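PDB 3ELG: putative beta-lactamase-inhibitor-like PepSY-like domain-containing protein from Bacteroides vulgatus ATCC 8482, which is of unknown function but has a BLIP-like, PepSY-like fold, which is consistent with binding a partner in the periplasm. Local coordinates for residues G52-F57 / E65-N70. Residues are numbered along the deposited sequence; the frame is centred on the assembly and turned at random. Where two conformers were deposited one is given.
Sequences GIELEF and EIDCKN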
loop_
_atom_site.group_PDB
_atom_site.type_symbol
_atom_site.label_atom_id
_atom_site.label_comp_id
_atom_site.label_asym_id
_atom_site.label_seq_id
_atom_site.Cartn_x
_atom_site.Cartn_y
_atom_site.Cartn_z
ATOM N N GLY A 52 5.063 -10.704 6.955
ATOM C CA GLY A 52 4.868 -9.483 7.739
ATOM C C GLY A 52 4.423 -8.274 6.925
ATOM O O GLY A 52 4.006 -7.256 7.458
ATOM N N ILE A 53 4.552 -8.362 5.602
ATOM C CA ILE A 53 4.065 -7.273 4.756
ATOM C C ILE A 53 2.571 -7.032 4.978
ATOM O O ILE A 53 1.816 -7.981 5.163
ATOM C CB ILE A 53 4.389 -7.527 3.253
ATOM C CG1 ILE A 53 5.920 -7.479 3.020
ATOM C CG2 ILE A 53 3.659 -6.556 2.315
ATOM C CD1 ILE A 53 6.296 -7.902 1.608
ATOM N N GLU A 54 2.141 -5.756 4.905
ATOM C CA GLU A 54 0.732 -5.411 5.119
ATOM C C GLU A 54 0.274 -4.604 3.923
ATOM O O GLU A 54 0.950 -3.652 3.488
ATOM C CB GLU A 54 0.583 -4.589 6.414
ATOM C CG GLU A 54 1.028 -5.355 7.615
ATOM C CD GLU A 54 0.945 -4.546 8.901
ATOM O OE1 GLU A 54 0.377 -3.447 8.871
ATOM O OE2 GLU A 54 1.473 -5.016 9.931
ATOM N N LEU A 55 -0.845 -5.029 3.384
ATOM C CA LEU A 55 -1.493 -4.388 2.227
ATOM C C LEU A 55 -2.893 -4.005 2.600
ATOM O O LEU A 55 -3.545 -4.683 3.367
ATOM C CB LEU A 55 -1.512 -5.387 1.069
ATOM C CG LEU A 55 -0.199 -6.058 0.710
ATOM C CD1 LEU A 55 -0.390 -7.120 -0.385
ATOM C CD2 LEU A 55 0.879 -5.010 0.278
ATOM N N GLU A 56 -3.365 -2.914 2.021
ATOM C CA GLU A 56 -4.752 -2.543 2.199
ATOM C C GLU A 56 -5.315 -2.339 0.815
ATOM O O GLU A 56 -4.629 -1.841 -0.073
ATOM C CB GLU A 56 -4.875 -1.283 3.040
ATOM C CG GLU A 56 -6.234 -1.071 3.566
ATOM C CD GLU A 56 -6.254 0.058 4.541
ATOM O OE1 GLU A 56 -5.649 1.106 4.209
ATOM O OE2 GLU A 56 -6.858 -0.099 5.625
ATOM N N PHE A 57 -6.566 -2.765 0.648
ATOM C CA PHE A 57 -7.274 -2.661 -0.611
ATOM C C PHE A 57 -8.663 -2.065 -0.412
ATOM O O PHE A 57 -9.296 -2.246 0.656
ATOM C CB PHE A 57 -7.492 -4.016 -1.260
ATOM C CG PHE A 57 -6.217 -4.764 -1.534
ATOM C CD1 PHE A 57 -5.680 -5.613 -0.583
ATOM C CD2 PHE A 57 -5.579 -4.661 -2.764
ATOM C CE1 PHE A 57 -4.515 -6.285 -0.845
ATOM C CE2 PHE A 57 -4.390 -5.311 -3.027
ATOM C CZ PHE A 57 -3.860 -6.147 -2.091
ATOM N N GLU A 65 -2.716 0.922 0.318
ATOM C CA GLU A 65 -1.485 1.036 1.054
ATOM C C GLU A 65 -0.705 -0.228 0.863
ATOM O O GLU A 65 -1.251 -1.334 0.856
ATOM C CB GLU A 65 -1.740 1.285 2.530
ATOM C CG GLU A 65 -0.471 1.432 3.317
ATOM C CD GLU A 65 -0.737 1.568 4.771
ATOM O OE1 GLU A 65 -1.181 2.666 5.182
ATOM O OE2 GLU A 65 -0.517 0.577 5.499
ATOM N N ILE A 66 0.588 -0.027 0.659
ATOM C CA ILE A 66 1.545 -1.124 0.531
ATOM C C ILE A 66 2.662 -0.868 1.520
ATOM O O ILE A 66 3.463 0.060 1.338
ATOM C CB ILE A 66 2.107 -1.241 -0.891
ATOM C CG1 ILE A 66 1.000 -1.502 -1.897
ATOM C CG2 ILE A 66 3.177 -2.348 -0.999
ATOM C CD1 ILE A 66 1.408 -1.269 -3.330
ATOM N N ASP A 67 2.728 -1.707 2.555
ATOM C CA ASP A 67 3.703 -1.544 3.649
ATOM C C ASP A 67 4.680 -2.721 3.706
ATOM O O ASP A 67 4.355 -3.796 4.217
ATOM C CB ASP A 67 3.001 -1.333 5.004
ATOM C CG ASP A 67 3.964 -1.001 6.131
ATOM O OD1 ASP A 67 5.202 -0.964 5.912
ATOM O OD2 ASP A 67 3.448 -0.723 7.248
ATOM N N CYS A 68 5.861 -2.491 3.142
ATOM C CA CYS A 68 6.907 -3.529 3.098
ATOM C C CYS A 68 7.866 -3.527 4.275
ATOM O O CYS A 68 8.851 -4.245 4.289
ATOM C CB CYS A 68 7.648 -3.481 1.796
ATOM S SG CYS A 68 6.535 -3.836 0.371
ATOM N N LYS A 69 7.489 -2.749 5.277
ATOM C CA LYS A 69 8.125 -2.756 6.583
ATOM C C LYS A 69 9.560 -2.231 6.528
ATOM O O LYS A 69 9.763 -1.027 6.601
ATOM C CB LYS A 69 8.051 -4.141 7.172
ATOM C CG LYS A 69 6.600 -4.613 7.356
ATOM C CD LYS A 69 5.812 -3.684 8.240
ATOM C CE LYS A 69 4.453 -4.231 8.561
ATOM N NZ LYS A 69 3.573 -3.196 9.208
ATOM N N ASN A 70 10.541 -3.115 6.367
ATOM C CA ASN A 70 11.955 -2.670 6.219
ATOM C C ASN A 70 12.521 -2.860 4.827
ATOM O O ASN A 70 13.700 -2.574 4.549
ATOM C CB ASN A 70 12.891 -3.366 7.203
ATOM C CG ASN A 70 12.424 -3.265 8.612
ATOM O OD1 ASN A 70 12.219 -4.282 9.275
ATOM N ND2 ASN A 70 12.237 -2.045 9.089
#
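K69 reaches back from just beyond the end of strand 63-67 and lays its chain beside the turn into strand 54-57. Its CB points toward that neighbour; CG then passes 3.7 Å from G52 O, and a bend at the second torsion (chi2 -58°) sends the rest of the chain along the loop. CD skirts the same carbonyl, CE comes closer to it, and NZ ends in a salt bridge with E54 OE2 at 2.9 Å. K69 NZ also meets D67 OD2 at 3.2 Å, well above the carboxylate plane, while D67 OD1 accepts the backbone N of K69 in an Asx turn. K48, on strand 43-49, forms a second salt bridge to E54 OE2 and also hydrogen-bonds to G52 O.

The two backbones pair as an antiparallel hairpin. E54 and D67 form a sound hydrogen-bonded pair, E54 N giving to D67 O and D67 N to E54 O. The pairing slackens at E56 and E65: E56 N to E65 O is firm at 2.9 Å, whereas the return bond from E65 N to E56 O is weak, and E56 also has a backbone bond with L64. Between them L55 faces I66 as a non-hydrogen-bonded pair, and L55 CD2 rests 3.7 Å from I66 CG2 on the buried face. At the hairpin's open end I53 CG2 packs on D67 O at 3.4 Å.

The two strands lie mid-sheet, flanked by strands 43-49 and 95-101. One face, with L55 and I66, is apolar and lies against helix 15-24; the other carries E54, E56, E65 and D67. With E54 OE1 just 4.4 Å from D67 OD2, K69, with K48, probably offsets their mutual repulsion, and K69 ties the loop at G52 and E54 to the end of strand 63-67.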